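PDB 3B1N: ribokinase, putative from Burkholderia thailandensis, which probably phosphorylates nucleosides, as a nucleoside kinase of the ribokinase-like pfkB family that here holds ADP and the nucleoside analogue mizoribine. Local coordinates for residues V73-Q76 with P77-R81; A276-M279 with G280-I284. One frame throughout, in Å; residues are numbered along the deposited sequence.

Contact 1 of 2, residues V73-Q76 with P77-R81; sequences VDAQ and PYLDR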
ATOM      1  N   VAL B  73     -13.220 -19.889  -7.758  1.00 13.32           N
ATOM      2  CA  VAL B  73     -13.206 -19.073  -8.945  1.00 14.81           C
ATOM      3  C   VAL B  73     -11.807 -18.979  -9.502  1.00 13.92           C
ATOM      4  O   VAL B  73     -11.631 -18.950 -10.720  1.00 15.74           O
ATOM      5  CB  VAL B  73     -13.772 -17.647  -8.675  1.00 14.87           C
ATOM      6  CG1 VAL B  73     -13.624 -16.698  -9.936  1.00 16.42           C
ATOM      7  CG2 VAL B  73     -15.205 -17.740  -8.261  1.00 16.25           C
ATOM      8  N   ASP B  74     -10.799 -18.872  -8.616  1.00 13.14           N
ATOM      9  CA  ASP B  74      -9.441 -18.648  -9.117  1.00 12.51           C
ATOM     10  C   ASP B  74      -8.406 -19.518  -8.424  1.00 12.20           C
ATOM     11  O   ASP B  74      -7.236 -19.252  -8.550  1.00 13.32           O
ATOM     12  CB  ASP B  74      -9.085 -17.166  -9.042  1.00 14.08           C
ATOM     13  CG  ASP B  74      -9.202 -16.614  -7.658  1.00 14.53           C
ATOM     14  OD1 ASP B  74      -9.524 -17.384  -6.722  1.00 14.55           O
ATOM     15  OD2 ASP B  74      -8.976 -15.375  -7.520  1.00 19.86           O
ATOM     16  N   ALA B  75      -8.857 -20.606  -7.802  1.00 11.50           N
ATOM     17  CA  ALA B  75      -7.922 -21.546  -7.130  1.00 11.33           C
ATOM     18  C   ALA B  75      -7.035 -22.330  -8.094  1.00 10.85           C
ATOM     19  O   ALA B  75      -5.933 -22.748  -7.671  1.00 10.22           O
ATOM     20  CB  ALA B  75      -8.650 -22.510  -6.269  1.00 11.51           C
ATOM     21  N   GLN B  76      -7.470 -22.570  -9.325  1.00 11.82           N
ATOM     22  CA  GLN B  76      -6.788 -23.603 -10.143  1.00 11.51           C
ATOM     23  C   GLN B  76      -5.292 -23.390 -10.373  1.00 11.94           C
ATOM     24  O   GLN B  76      -4.536 -24.380 -10.241  1.00 11.96           O
ATOM     25  CB  GLN B  76      -7.509 -23.809 -11.497  1.00 12.57           C
ATOM     26  CG  GLN B  76      -7.204 -25.218 -12.132  1.00 14.80           C
ATOM     27  CD  GLN B  76      -7.716 -26.364 -11.263  1.00 17.11           C
ATOM     28  OE1 GLN B  76      -8.925 -26.415 -10.960  1.00 20.63           O
ATOM     29  NE2 GLN B  76      -6.841 -27.295 -10.880  1.00 20.06           N
ATOM     30  N   PRO B  77      -4.852 -22.158 -10.643  1.00 11.83           N
ATOM     31  CA  PRO B  77      -3.394 -22.009 -10.826  1.00 11.69           C
ATOM     32  C   PRO B  77      -2.601 -22.427  -9.602  1.00 12.09           C
ATOM     33  O   PRO B  77      -1.493 -22.992  -9.730  1.00 11.80           O
ATOM     34  CB  PRO B  77      -3.222 -20.514 -11.137  1.00 12.93           C
ATOM     35  CG  PRO B  77      -4.536 -20.202 -11.868  1.00 13.84           C
ATOM     36  CD  PRO B  77      -5.581 -20.940 -11.064  1.00 13.17           C
ATOM     37  N   TYR B  78      -3.109 -22.145  -8.414  1.00 10.84           N
ATOM     38  CA  TYR B  78      -2.417 -22.544  -7.187  1.00  9.97           C
ATOM     39  C   TYR B  78      -2.469 -24.046  -6.987  1.00 11.39           C
ATOM     40  O   TYR B  78      -1.446 -24.617  -6.588  1.00 11.02           O
ATOM     41  CB  TYR B  78      -2.994 -21.795  -5.956  1.00 10.93           C
ATOM     42  CG  TYR B  78      -1.927 -21.269  -5.004  1.00  9.08           C
ATOM     43  CD1 TYR B  78      -2.009 -19.971  -4.463  1.00 10.42           C
ATOM     44  CD2 TYR B  78      -0.911 -22.102  -4.538  1.00 11.79           C
ATOM     45  CE1 TYR B  78      -1.061 -19.493  -3.574  1.00 10.60           C
ATOM     46  CE2 TYR B  78       0.044 -21.634  -3.651  1.00 10.82           C
ATOM     47  CZ  TYR B  78      -0.039 -20.320  -3.168  1.00  9.44           C
ATOM     48  OH  TYR B  78       0.910 -19.888  -2.279  1.00  8.70           O
ATOM     49  N   LEU B  79      -3.628 -24.678  -7.260  1.00 11.22           N
ATOM     50  CA  LEU B  79      -3.726 -26.137  -7.139  1.00 11.25           C
ATOM     51  C   LEU B  79      -2.737 -26.761  -8.098  1.00 11.34           C
ATOM     52  O   LEU B  79      -2.020 -27.724  -7.681  1.00 12.73           O
ATOM     53  CB  LEU B  79      -5.130 -26.651  -7.431  1.00 12.63           C
ATOM     54  CG  LEU B  79      -6.179 -26.048  -6.486  1.00 13.67           C
ATOM     55  CD1 LEU B  79      -7.524 -26.565  -6.913  1.00 14.92           C
ATOM     56  CD2 LEU B  79      -5.915 -26.384  -4.997  1.00 16.86           C
ATOM     57  N   ASP B  80      -2.668 -26.228  -9.329  1.00 11.44           N
ATOM     58  CA  ASP B  80      -1.765 -26.854 -10.346  1.00 11.35           C
ATOM     59  C   ASP B  80      -0.314 -26.665  -9.938  1.00 12.73           C
ATOM     60  O   ASP B  80       0.505 -27.560 -10.121  1.00 13.29           O
ATOM     61  CB  ASP B  80      -2.059 -26.216 -11.700  1.00 13.18           C
ATOM     62  CG  ASP B  80      -3.405 -26.636 -12.256  1.00 12.09           C
ATOM     63  OD1 ASP B  80      -4.072 -27.527 -11.690  1.00 15.83           O
ATOM     64  OD2 ASP B  80      -3.739 -26.065 -13.305  1.00 18.04           O
ATOM     65  N   ARG B  81       0.001 -25.528  -9.343  1.00 11.73           N
ATOM     66  CA  ARG B  81       1.358 -25.278  -8.880  1.00 12.46           C
ATOM     67  C   ARG B  81       1.737 -26.249  -7.752  1.00 13.24           C
ATOM     68  O   ARG B  81       2.854 -26.771  -7.721  1.00 14.56           O
ATOM     69  CB  ARG B  81       1.455 -23.848  -8.383  1.00 13.29           C
ATOM     70  CG  ARG B  81       2.743 -23.543  -7.636  1.00 16.21           C
ATOM     71  CD  ARG B  81       2.706 -22.113  -7.168  1.00 15.14           C
ATOM     72  NE  ARG B  81       3.932 -21.732  -6.428  1.00 16.87           N
ATOM     73  CZ  ARG B  81       5.069 -21.441  -7.037  1.00 18.56           C
ATOM     74  NH1 ARG B  81       5.121 -21.535  -8.353  1.00 18.11           N
ATOM     75  NH2 ARG B  81       6.149 -21.077  -6.351  1.00 18.40           N
TER
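The carbonyl oxygen of A75 takes two backbone N-H groups in the first turn of helix 76-85. L79 N reaches A75 O at 3.0 Å, nearly straight and in the carbonyl plane, while Y78 N, at a similar length, makes only a weak, strongly bent bond. One residue on, D80 N meets Q76 O at 2.8 Å with an N-H...O angle of 161°. P77 sits in the first turn, where the helix pattern needs no backbone N-H, and its ring CD lies 3.5 Å from D74 O, which also takes the hydroxyl of Y11.

On the outer face Q76 bridges to D80 four residues later. Its CG is anti to the backbone N (chi1 -157°) and the chain then bends at chi2, which brings the amide back alongside the helix to the carboxylate. Both of these side chains are exposed. On the side turned to the sheet, A75 CB lies 4.3 Å from L79 CD1, and L79 packs on L70 of strand 64-71 and on V92 and V94 of strand 88-95. Y78 OH bonds to the carbonyl of G47, a residue of the nucleoside pocket, and D74, just ahead of the helix, is held by S100 and R44.

In the Q76-D80 bridge, NE2 donates to D80 OD1 at 2.9 Å; the acceptor lies in the amide plane, but NE2 stands 42° out of the carboxylate plane.

Contact 2 of 2, residues A276-M279 with G280-I284; sequences ASLM and GALKI. With ADP (adenosine-5'-diphosphate), chain G.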
ATOM      1  N   ALA B 276      17.511 -20.970   8.566  1.00  9.62           N
ATOM      2  CA  ALA B 276      16.375 -20.047   8.410  1.00  8.92           C
ATOM      3  C   ALA B 276      16.892 -18.725   7.803  1.00  9.19           C
ATOM      4  O   ALA B 276      16.306 -18.178   6.861  1.00  8.86           O
ATOM      5  CB  ALA B 276      15.756 -19.821   9.759  1.00  7.97           C
ATOM      6  N   SER B 277      17.974 -18.199   8.375  1.00  9.04           N
ATOM      7  CA  SER B 277      18.597 -16.938   7.945  1.00  8.81           C
ATOM      8  C   SER B 277      19.041 -17.032   6.485  1.00  8.90           C
ATOM      9  O   SER B 277      18.764 -16.123   5.656  1.00  9.55           O
ATOM     10  CB  SER B 277      19.775 -16.682   8.856  1.00  9.63           C
ATOM     11  OG  SER B 277      20.334 -15.430   8.488  1.00 11.54           O
ATOM     12  N   LEU B 278      19.630 -18.167   6.123  1.00  9.08           N
ATOM     13  CA  LEU B 278      20.009 -18.391   4.730  1.00  8.94           C
ATOM     14  C   LEU B 278      18.797 -18.380   3.824  1.00  8.90           C
ATOM     15  O   LEU B 278      18.817 -17.728   2.759  1.00  9.47           O
ATOM     16  CB  LEU B 278      20.770 -19.698   4.557  1.00  9.95           C
ATOM     17  CG  LEU B 278      21.065 -20.126   3.145  1.00 10.26           C
ATOM     18  CD1 LEU B 278      21.926 -19.128   2.407  1.00 12.74           C
ATOM     19  CD2 LEU B 278      21.750 -21.501   3.185  1.00 13.64           C
ATOM     20  N   MET B 279      17.720 -19.072   4.217  1.00  8.43           N
ATOM     21  CA  MET B 279      16.535 -19.068   3.324  1.00  9.46           C
ATOM     22  C   MET B 279      15.989 -17.643   3.122  1.00  8.82           C
ATOM     23  O   MET B 279      15.599 -17.333   1.987  1.00  9.27           O
ATOM     24  CB  MET B 279      15.456 -19.969   3.922  1.00  8.56           C
ATOM     25  CG  MET B 279      15.887 -21.482   3.968  1.00 10.74           C
ATOM     26  SD  MET B 279      16.186 -22.245   2.398  1.00 11.00           S
ATOM     27  CE  MET B 279      14.498 -22.513   1.790  1.00 12.09           C
ATOM     28  N   GLY B 280      15.980 -16.831   4.180  1.00  8.69           N
ATOM     29  CA  GLY B 280      15.573 -15.431   4.060  1.00  9.17           C
ATOM     30  C   GLY B 280      16.412 -14.688   3.032  1.00  9.50           C
ATOM     31  O   GLY B 280      15.883 -13.897   2.197  1.00  9.23           O
ATOM     32  N   ALA B 281      17.718 -14.922   3.060  1.00  9.80           N
ATOM     33  CA  ALA B 281      18.622 -14.270   2.060  1.00 10.20           C
ATOM     34  C   ALA B 281      18.470 -14.767   0.669  1.00 11.39           C
ATOM     35  O   ALA B 281      18.631 -13.987  -0.292  1.00 11.58           O
ATOM     36  CB  ALA B 281      20.091 -14.400   2.520  1.00 10.27           C
ATOM     37  N   LEU B 282      18.184 -16.052   0.486  1.00  9.14           N
ATOM     38  CA  LEU B 282      17.999 -16.549  -0.883  1.00 10.27           C
ATOM     39  C   LEU B 282      16.706 -16.011  -1.477  1.00 11.82           C
ATOM     40  O   LEU B 282      16.618 -15.683  -2.653  1.00 12.95           O
ATOM     41  CB  LEU B 282      17.981 -18.071  -0.913  1.00 10.02           C
ATOM     42  CG  LEU B 282      19.253 -18.687  -0.343  1.00 10.46           C
ATOM     43  CD1 LEU B 282      19.074 -20.181  -0.212  1.00 11.63           C
ATOM     44  CD2 LEU B 282      20.396 -18.370  -1.356  1.00 13.02           C
ATOM     45  N   LYS B 283      15.698 -15.870  -0.622  1.00 11.52           N
ATOM     46  CA  LYS B 283      14.411 -15.339  -1.048  1.00 11.60           C
ATOM     47  C   LYS B 283      14.500 -13.890  -1.518  1.00 11.89           C
ATOM     48  O   LYS B 283      13.894 -13.546  -2.536  1.00 11.12           O
ATOM     49  CB  LYS B 283      13.348 -15.498   0.071  1.00 10.59           C
ATOM     50  CG  LYS B 283      11.920 -15.313  -0.474  1.00 11.68           C
ATOM     51  CD  LYS B 283      11.135 -14.221   0.143  1.00 15.09           C
ATOM     52  CE  LYS B 283      11.633 -12.858  -0.338  1.00 12.06           C
ATOM     53  NZ  LYS B 283      11.207 -12.490  -1.755  1.00 13.63           N
ATOM     54  N   ILE B 284      15.228 -13.051  -0.798  1.00  9.78           N
ATOM     55  CA  ILE B 284      15.164 -11.583  -1.072  1.00 10.28           C
ATOM     56  C   ILE B 284      15.792 -11.217  -2.416  1.00 11.66           C
ATOM     57  O   ILE B 284      15.506 -10.129  -2.950  1.00 11.37           O
ATOM     58  CB  ILE B 284      15.761 -10.798   0.105  1.00 10.09           C
ATOM     59  CG1 ILE B 284      15.260  -9.325   0.087  1.00  9.40           C
ATOM     60  CG2 ILE B 284      17.320 -10.901   0.069  1.00 10.87           C
ATOM     61  CD1 ILE B 284      15.643  -8.593   1.378  1.00 11.06           C
TER
HETATM   62  PB  ADP G 402       9.434 -10.470   7.897  1.00 12.87           P
HETATM   63  O1B ADP G 402       9.116  -9.042   8.318  1.00 20.07           O
HETATM   64  O2B ADP G 402       8.633 -11.427   8.726  1.00 15.69           O
HETATM   65  O3B ADP G 402       9.424 -10.865   6.463  1.00 12.80           O
HETATM   66  PA  ADP G 402      12.350  -9.985   8.408  1.00 11.76           P
HETATM   67  O1A ADP G 402      12.305  -8.717   7.542  1.00 12.78           O
HETATM   68  O2A ADP G 402      12.755  -9.882   9.846  1.00 12.19           O
HETATM   69  O3A ADP G 402      10.968 -10.749   8.464  1.00 14.35           O
HETATM   70  O5' ADP G 402      13.287 -10.907   7.563  1.00 10.82           O
HETATM   71  C5' ADP G 402      13.392 -12.269   7.995  1.00 10.81           C
HETATM   72  C4' ADP G 402      14.781 -12.856   7.795  1.00  9.30           C
HETATM   73  O4' ADP G 402      15.112 -12.818   6.390  1.00 10.44           O
HETATM   74  C3' ADP G 402      15.909 -12.071   8.507  1.00 11.39           C
HETATM   75  O3' ADP G 402      16.016 -12.448   9.888  1.00 12.01           O
HETATM   76  C2' ADP G 402      17.079 -12.389   7.610  1.00 11.27           C
HETATM   77  O2' ADP G 402      17.638 -13.670   7.970  1.00 11.50           O
HETATM   78  C1' ADP G 402      16.489 -12.493   6.231  1.00 11.81           C
HETATM   79  N9  ADP G 402      16.554 -11.160   5.572  1.00 11.55           N
HETATM   80  C8  ADP G 402      15.627 -10.148   5.554  1.00 12.61           C
HETATM   81  N7  ADP G 402      16.126  -9.068   4.869  1.00 11.64           N
HETATM   82  C5  ADP G 402      17.372  -9.363   4.533  1.00 11.95           C
HETATM   83  C6  ADP G 402      18.452  -8.660   3.844  1.00 13.91           C
HETATM   84  N6  ADP G 402      18.208  -7.393   3.404  1.00 15.72           N
HETATM   85  N1  ADP G 402      19.604  -9.280   3.672  1.00 13.64           N
HETATM   86  C2  ADP G 402      19.830 -10.540   4.116  1.00 15.35           C
HETATM   87  N3  ADP G 402      18.875 -11.247   4.735  1.00 13.61           N
HETATM   88  C4  ADP G 402      17.678 -10.720   4.987  1.00 11.38           C
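The ADP pocket is lined here by one face of helix 269-284, where S277, G280 and I284 follow one another at intervals of three and four residues. S277 OG, set anti to its own backbone N (chi1 -177°), accepts a hydrogen bond from the ribose O2' of ADP at 3.3 Å and is also bonded to P238 O. At G280 the lack of a side chain lets the ribose come right down on the helix, with CA 3.5 Å from ADP O4'. Farther along, I284 CD1 touches the adenine at N6 (3.5 Å) and N7 (3.6 Å).

S277 and G280 each give their carbonyl to the residue four later: A281 N meets S277 O at 3.0 Å, and I284 N meets G280 O at 3.2 Å. Away from the nucleotide, L278 CD1 rests against L282 CG at 3.9 Å, and M279 SD is in looser touch with L282 CD1. K283 curls its chain so that NZ donates to the carbonyls of D247 and G288.

The helix is thus buried among others: L278 and L282 face helix 296-307, M279 meets A56 and L59 of helix 49-59, and A276, K283 and I284 lie on helix 251-264.

In the fold
Contact 1 comes first along the chain, at the start of helix 76-85, and contact 2 follows about two hundred residues later in helix 269-284. Their centres are 26 Å apart and their nearest atoms about 10 Å, without touching. Both belong to the ribokinase-like pfkB fold. Contact 1 packs on strands 64-71 and 88-95, at one edge of the nine-stranded mixed sheet, with the side chain of Y78 about 7 Å from the bound mizoribine. Contact 2 borders the nucleotide, whose other partners include N192 and T220 on strands farther across that sheet. The two contacts thus lie near different parts of one active-site region, the nucleoside side and the ADP side.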